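Local atomic coordinates of transcriptional regulator, SorC family (Enterococcus faecalis, PDB entry 2O0M), a protein that probably regulates transcription as a member of the SorC family, with likely DNA-binding and carbohydrate-binding activities. Residues Leu138-Asn141 against Gly142-Ile146; Arg317-Met320 against Lys321-Pro324. All blocks are in the same frame, centred on the assembly; numbering follows the deposited sequence.

Contact 1 (Leu138-Asn141 against Gly142-Ile146); sequences LLPN and GENTI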
loop_
_atom_site.group_PDB
_atom_site.type_symbol
_atom_site.label_atom_id
_atom_site.label_comp_id
_atom_site.label_asym_id
_atom_site.label_seq_id
_atom_site.Cartn_x
_atom_site.Cartn_y
_atom_site.Cartn_z
ATOM N N LEU A 138 -1.672 15.707 -7.136
ATOM C CA LEU A 138 -0.260 15.472 -6.820
ATOM C C LEU A 138 0.611 15.145 -8.039
ATOM O O LEU A 138 1.722 15.651 -8.164
ATOM C CB LEU A 138 -0.105 14.345 -5.772
ATOM C CG LEU A 138 -0.499 14.605 -4.313
ATOM C CD1 LEU A 138 -0.228 13.379 -3.455
ATOM C CD2 LEU A 138 0.218 15.824 -3.718
ATOM N N LEU A 139 0.120 14.287 -8.932
ATOM C CA LEU A 139 0.962 13.775 -10.019
ATOM C C LEU A 139 1.191 14.836 -11.111
ATOM O O LEU A 139 0.235 15.344 -11.702
ATOM C CB LEU A 139 0.355 12.512 -10.628
ATOM C CG LEU A 139 0.253 11.297 -9.698
ATOM C CD1 LEU A 139 -0.412 10.183 -10.470
ATOM C CD2 LEU A 139 1.619 10.855 -9.176
ATOM N N PRO A 140 2.460 15.184 -11.359
ATOM C CA PRO A 140 2.752 16.147 -12.422
ATOM C C PRO A 140 2.622 15.595 -13.829
ATOM O O PRO A 140 2.526 14.384 -14.035
ATOM C CB PRO A 140 4.225 16.505 -12.186
ATOM C CG PRO A 140 4.584 15.945 -10.892
ATOM C CD PRO A 140 3.693 14.774 -10.666
ATOM N N ASN A 141 2.659 16.496 -14.806
ATOM C CA ASN A 141 2.783 16.087 -16.196
ATOM C C ASN A 141 4.088 15.358 -16.413
ATOM O O ASN A 141 5.014 15.491 -15.623
ATOM C CB ASN A 141 2.720 17.302 -17.131
ATOM C CG ASN A 141 1.325 17.836 -17.290
ATOM O OD1 ASN A 141 0.344 17.125 -17.063
ATOM N ND2 ASN A 141 1.219 19.091 -17.705
ATOM N N GLY A 142 4.155 14.609 -17.505
ATOM C CA GLY A 142 5.307 13.773 -17.805
ATOM C C GLY A 142 4.994 12.311 -17.551
ATOM O O GLY A 142 3.832 11.899 -17.610
ATOM N N GLU A 143 6.034 11.535 -17.275
ATOM C CA GLU A 143 5.900 10.094 -17.083
ATOM C C GLU A 143 6.014 9.764 -15.598
ATOM O O GLU A 143 7.082 9.912 -15.002
ATOM C CB GLU A 143 6.977 9.331 -17.858
ATOM C CG GLU A 143 7.062 9.688 -19.340
ATOM C CD GLU A 143 5.844 9.287 -20.123
ATOM O OE1 GLU A 143 5.375 8.140 -19.948
ATOM O OE2 GLU A 143 5.364 10.116 -20.937
ATOM N N ASN A 144 4.907 9.329 -15.008
ATOM C CA ASN A 144 4.886 8.930 -13.603
ATOM C C ASN A 144 4.844 7.422 -13.477
ATOM O O ASN A 144 4.206 6.754 -14.288
ATOM C CB ASN A 144 3.650 9.510 -12.924
ATOM C CG ASN A 144 3.568 11.016 -13.053
ATOM O OD1 ASN A 144 2.583 11.569 -13.584
ATOM N ND2 ASN A 144 4.597 11.689 -12.583
ATOM N N THR A 145 5.539 6.900 -12.470
ATOM C CA THR A 145 5.468 5.486 -12.122
ATOM C C THR A 145 4.934 5.374 -10.689
ATOM O O THR A 145 5.524 5.914 -9.751
ATOM C CB THR A 145 6.822 4.802 -12.283
ATOM O OG1 THR A 145 7.239 4.901 -13.654
ATOM C CG2 THR A 145 6.760 3.332 -11.858
ATOM N N ILE A 146 3.792 4.702 -10.566
ATOM C CA ILE A 146 3.095 4.516 -9.303
ATOM C C ILE A 146 3.206 3.057 -8.883
ATOM O O ILE A 146 2.668 2.167 -9.547
ATOM C CB ILE A 146 1.611 4.892 -9.405
ATOM C CG1 ILE A 146 1.446 6.334 -9.884
ATOM C CG2 ILE A 146 0.911 4.705 -8.063
ATOM C CD1 ILE A 146 1.232 6.475 -11.368
#

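Contact 2 (Arg317-Met320 against Lys321-Pro324); sequences RAYM and KNAP. With PO4 (phosphate ion), chain C.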
loop_
_atom_site.group_PDB
_atom_site.type_symbol
_atom_site.label_atom_id
_atom_site.label_comp_id
_atom_site.label_asym_id
_atom_site.label_seq_id
_atom_site.Cartn_x
_atom_site.Cartn_y
_atom_site.Cartn_z
ATOM N N ARG A 317 -1.728 3.118 13.797
ATOM C CA ARG A 317 -0.823 3.752 14.765
ATOM C C ARG A 317 0.593 3.168 14.701
ATOM O O ARG A 317 1.577 3.898 14.731
ATOM C CB ARG A 317 -1.368 3.599 16.184
ATOM C CG ARG A 317 -2.545 4.494 16.487
ATOM C CD ARG A 317 -3.268 4.028 17.727
ATOM N NE ARG A 317 -2.359 3.892 18.865
ATOM C CZ ARG A 317 -2.464 2.957 19.808
ATOM N NH1 ARG A 317 -3.451 2.064 19.782
ATOM N NH2 ARG A 317 -1.581 2.911 20.796
ATOM N N ALA A 318 0.691 1.850 14.600
ATOM C CA ALA A 318 1.988 1.182 14.670
ATOM C C ALA A 318 2.824 1.452 13.425
ATOM O O ALA A 318 4.034 1.694 13.511
ATOM C CB ALA A 318 1.809 -0.305 14.885
ATOM N N TYR A 319 2.187 1.402 12.259
ATOM C CA TYR A 319 2.916 1.664 11.018
ATOM C C TYR A 319 3.232 3.155 10.894
ATOM O O TYR A 319 4.336 3.530 10.508
ATOM C CB TYR A 319 2.156 1.209 9.759
ATOM C CG TYR A 319 2.844 1.769 8.539
ATOM C CD1 TYR A 319 4.032 1.203 8.070
ATOM C CD2 TYR A 319 2.388 2.929 7.928
ATOM C CE1 TYR A 319 4.720 1.752 6.986
ATOM C CE2 TYR A 319 3.060 3.483 6.848
ATOM C CZ TYR A 319 4.221 2.899 6.377
ATOM O OH TYR A 319 4.886 3.472 5.303
HETATM N N MSE A 320 2.257 4.008 11.183
HETATM C CA MSE A 320 2.409 5.426 10.866
HETATM C C MSE A 320 3.509 6.104 11.689
HETATM O O MSE A 320 3.999 7.174 11.300
HETATM C CB MSE A 320 1.060 6.157 10.984
HETATM C CG MSE A 320 0.050 5.754 9.915
HETATM SE SE MSE A 320 0.541 6.256 8.105
HETATM C CE MSE A 320 0.847 8.118 8.459
ATOM N N LYS A 321 3.910 5.475 12.797
ATOM C CA LYS A 321 4.956 6.009 13.684
ATOM C C LYS A 321 6.219 6.393 12.942
ATOM O O LYS A 321 6.797 7.469 13.200
ATOM C CB LYS A 321 5.309 5.001 14.783
ATOM C CG LYS A 321 4.444 5.120 15.996
ATOM C CD LYS A 321 4.892 4.200 17.106
ATOM C CE LYS A 321 4.223 4.557 18.413
ATOM N NZ LYS A 321 4.499 3.575 19.488
ATOM N N ASN A 322 6.636 5.517 12.029
ATOM C CA ASN A 322 7.845 5.709 11.228
ATOM C C ASN A 322 7.600 5.924 9.725
ATOM O O ASN A 322 8.540 5.835 8.939
ATOM C CB ASN A 322 8.803 4.523 11.442
ATOM C CG ASN A 322 8.401 3.251 10.652
ATOM O OD1 ASN A 322 7.325 3.167 10.024
ATOM N ND2 ASN A 322 9.283 2.249 10.696
ATOM N N ALA A 323 6.355 6.197 9.324
ATOM C CA ALA A 323 6.030 6.503 7.929
ATOM C C ALA A 323 6.721 7.806 7.502
ATOM O O ALA A 323 6.964 8.669 8.347
ATOM C CB ALA A 323 4.536 6.638 7.741
ATOM N N PRO A 324 7.027 7.956 6.191
ATOM C CA PRO A 324 7.647 9.193 5.724
ATOM C C PRO A 324 6.754 10.373 6.050
ATOM O O PRO A 324 5.537 10.261 5.944
ATOM C CB PRO A 324 7.715 9.009 4.208
ATOM C CG PRO A 324 7.749 7.541 4.032
ATOM C CD PRO A 324 6.839 7.005 5.079
HETATM P P PO4 C . 0.779 5.509 19.545
HETATM O O1 PO4 C . 0.934 4.563 20.711
HETATM O O2 PO4 C . -0.295 6.539 19.772
HETATM O O3 PO4 C . 2.097 6.198 19.311
HETATM O O4 PO4 C . 0.426 4.716 18.320
HETATM O O HOH W 1 5.702 9.317 10.630
#

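Contact 1 (Leu138-Asn141 against Gly142-Ile146)
L139, P140 and N141 leave helix 122-138 and bend over the start of strand 142-148, so that the CA atoms of L139 and N144 face each other 7.2 Å apart. This is a helix-to-strand connection in an alpha/beta domain, consistent with the Rossmann-like clan of its family. L139 is the first residue to abandon helical backbone angles, and the chain turns into the strand at G142, whose positive phi of 105° suits glycine, since a side chain there would run into N141 O. From there the strand pairs in parallel with strand 169-175, G142 bonding through its backbone to K168 and H170, and with strand 238-245 on its other flank. Alternation along the strand sends N144 and I146 toward the connection while E143 and T145 turn from it; E143 OE2 is hydrogen-bonded to H170 ND1. The amide end of N144 lies under the bend, its CG 3.7 Å from P140 O, and the pyrrolidine ring of P140 crosses it obliquely. N141 directs its amide outward, at the exposed tip of the bend. L139 O is hydrogen-bonded to R169 NH1, tying the first residue beyond the helix to strand 169-175. With CG of L139 beside its backbone N (chi1 -64°), the leucine reaches down to I146 by one methyl branch, the two CD1 atoms of L139 and I146 meeting at 4.2 Å.

Contact 2 (Arg317-Met320 against Lys321-Pro324)
M320 and A323 bracket the type I beta turn running on from helix 313-320. The backbone bonds here are all weak: K321 N to R317 O, 3.4 Å, continues the helical i to i-4 pattern, whereas N322 N to Y319 O and A323 N to M320 O, 3.2 Å, each join residues three apart, the second being the bond across the beta turn. A water within bonding distance of both M320 O and A323 O sits beside the turn. Apolar contacts converge on the A323 methyl. Y319 CE2 meets A323 CB at 3.6 Å, the methyl lying oblique to the ring, and the selenium of selenomethionine M320 lies 4.0 Å from A323 CB. Y319 CG stands opposite its backbone N (chi1 168°), which carries the ring forward past A323 to P324; F277 meets that ring edge-to-face. Polar contacts involve R317, whose guanidinium presents its edge to a phosphate ion: R317 NH2 gives a nearly straight bond to O1 (3.0 Å, 166°) and R317 NE a more bent one to O4, also 3.0 Å. K321 is extended beyond CG, its NZ hydrogen-bonded to E279 O. Although the phosphate probably came from the crystallisation liquor, the two-point grip of R317 is consistent with a surface that can hold an anion, while a weak backbone bond and nonpolar contacts hold the turn.

Both contacts are helix-to-strand connections of one alpha/beta domain: contact 1 leads from helix 122-138 into strand 142-148, contact 2 from helix 313-320 toward strand 328-332, and both strands belong to the same mixed sheet. They do not touch; their centres are 25 Å apart and their nearest atoms about 11 Å. Contact 1 is partly buried and lies farther from the centre of the chain, with an exposed bend above a small leucine-isoleucine contact. Contact 2 is the more buried, closing on an aromatic ring, a selenomethionine and an alanine, yet its arginine faces a phosphate. Weak backbone bonds join the segments of contact 2, whereas contact 1 draws its clear backbone pairing from neighbouring strands.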